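2-hydroxyethylphosphonate dioxygenase (Streptomyces viridochromogenes, PDB 4YAR) catalyses the iron-dependent, oxygen-consuming cleavage of 2-hydroxyethylphosphonate to hydroxymethylphosphonate and formate during biosynthesis of the antibiotic phosphinothricin tripeptide. Local coordinates at residues R311-T316 with A322-S327. The protein carries 1 engineered substitution. Sequence-based numbering, arbitrary orientation.
Sequences RRSRRT and AASMAS
The guanidinium of Arg-315 lies over the neighbouring strand, one face turned to the peptide between Ala-322 and Ala-323, with Ala-322 C over its centre, 4.2 Å above the plane, and the amide N of Ala-323 offset toward the rim. Ser-313 C and Ser-324 CB lie at its edge, in plane. The guanidinium of Arg-314 has Arg-311 C at its edge, and its NE donates to Arg-311 O, which also accepts from Arg-314 N. Arg-315 NH1 bonds to Ser-324 OG at 2.8 Å, the hydroxyl tilted 21° from the guanidinium plane, while NH2 adds a weak bond to the same oxygen. A straighter bond joins Arg-315 NH1 to Ser-313 O at 3.1 Å; that oxygen lies close to the guanidinium plane, although NH1 stands above the plane of the carbonyl. With partners on both segments, the group is limited in its rotation. The bend at chi2 (-97°) folds the chain back along Ala-322, bringing Arg-315 NE to 3.9 Å from Ala-322 CB.

Ser-313 OG reaches across as well, accepting a nearly linear bond from Ser-324 N (3.0 Å, 173°), and it also bonds to Ser-310 O in the preceding helix. Arg-315 and Ala-322 form an antiparallel hydrogen-bonded pair. On its other side, strand 320-324 pairs with strand 335-343. The arrangement is that of a β-hairpin, strands 315-317 and 320-324, at the margin of an antiparallel sheet, its first strand following helix 307-312 after a short turn.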
# COMPACT_ATOMS: atom_id res chain seq x y z
N ARG A 311 7.08 -20.79 10.45
CA ARG A 311 7.97 -21.32 11.48
C ARG A 311 9.41 -21.38 11.00
O ARG A 311 10.34 -21.00 11.73
CB ARG A 311 7.52 -22.74 11.90
CG ARG A 311 6.41 -22.78 12.90
CD ARG A 311 6.44 -24.16 13.59
NE ARG A 311 5.23 -24.40 14.34
CZ ARG A 311 4.20 -25.13 13.92
NH1 ARG A 311 4.19 -25.73 12.72
NH2 ARG A 311 3.17 -25.29 14.71
N ARG A 312 9.60 -21.84 9.76
CA ARG A 312 10.97 -21.99 9.21
C ARG A 312 11.62 -20.64 9.03
O ARG A 312 12.81 -20.52 9.09
CB ARG A 312 10.97 -22.63 7.85
CG ARG A 312 10.84 -24.13 7.87
CD ARG A 312 10.94 -24.64 6.46
NE ARG A 312 10.08 -25.79 6.37
CZ ARG A 312 8.88 -25.85 5.79
NH1 ARG A 312 8.35 -24.83 5.13
NH2 ARG A 312 8.23 -27.01 5.85
N SER A 313 10.78 -19.61 8.81
CA SER A 313 11.26 -18.24 8.64
C SER A 313 11.70 -17.58 9.94
O SER A 313 12.24 -16.49 9.94
CB SER A 313 10.21 -17.43 7.94
OG SER A 313 9.26 -16.96 8.86
N ARG A 314 11.48 -18.20 11.09
CA ARG A 314 11.70 -17.47 12.32
C ARG A 314 13.07 -16.88 12.46
O ARG A 314 14.04 -17.51 12.09
CB ARG A 314 11.49 -18.36 13.54
CG ARG A 314 10.05 -18.37 14.01
CD ARG A 314 10.01 -19.33 15.21
NE ARG A 314 9.97 -20.71 14.76
CZ ARG A 314 10.24 -21.77 15.54
NH1 ARG A 314 10.61 -21.60 16.81
NH2 ARG A 314 10.13 -23.00 15.04
N ARG A 315 13.13 -15.68 12.99
CA ARG A 315 14.42 -15.00 13.23
C ARG A 315 14.34 -14.00 14.33
O ARG A 315 13.29 -13.44 14.63
CB ARG A 315 15.01 -14.33 11.97
CG ARG A 315 14.27 -13.06 11.48
CD ARG A 315 13.32 -13.48 10.39
NE ARG A 315 12.41 -12.42 9.91
CZ ARG A 315 11.30 -12.68 9.20
NH1 ARG A 315 10.91 -13.93 8.93
NH2 ARG A 315 10.53 -11.68 8.86
N THR A 316 15.50 -13.72 14.95
CA THR A 316 15.60 -12.56 15.82
C THR A 316 15.68 -11.27 15.01
O THR A 316 16.37 -11.23 14.04
CB THR A 316 16.82 -12.68 16.74
OG1 THR A 316 16.69 -13.90 17.45
CG2 THR A 316 16.90 -11.54 17.77
N ALA A 322 10.62 -12.66 14.97
CA ALA A 322 9.75 -12.33 13.79
C ALA A 322 9.53 -13.55 12.96
O ALA A 322 10.40 -14.37 12.82
CB ALA A 322 10.36 -11.19 12.99
N ALA A 323 8.33 -13.69 12.36
CA ALA A 323 8.14 -14.70 11.35
C ALA A 323 7.32 -14.06 10.20
O ALA A 323 6.51 -13.15 10.44
CB ALA A 323 7.33 -15.84 11.95
N SER A 324 7.56 -14.55 9.00
CA SER A 324 6.93 -13.99 7.81
C SER A 324 5.56 -14.46 7.51
O SER A 324 5.27 -15.64 7.60
CB SER A 324 7.79 -14.31 6.58
OG SER A 324 9.15 -13.89 6.76
N MET A 325 4.71 -13.52 7.13
CA MET A 325 3.45 -13.86 6.48
C MET A 325 3.71 -13.87 5.00
O MET A 325 4.86 -13.63 4.55
CB MET A 325 2.33 -12.85 6.76
CG MET A 325 2.04 -12.67 8.18
SD MET A 325 0.57 -11.61 8.28
CE MET A 325 0.61 -11.42 10.11
N ALA A 326 2.72 -14.32 4.23
CA ALA A 326 2.82 -14.30 2.79
C ALA A 326 3.26 -12.94 2.19
O ALA A 326 2.87 -11.86 2.68
CB ALA A 326 1.54 -14.77 2.21
N SER A 327 3.99 -13.01 1.07
CA SER A 327 4.43 -11.81 0.33
C SER A 327 4.41 -12.09 -1.17
O SER A 327 4.34 -13.25 -1.61
CB SER A 327 5.84 -11.35 0.73
OG SER A 327 6.82 -12.34 0.50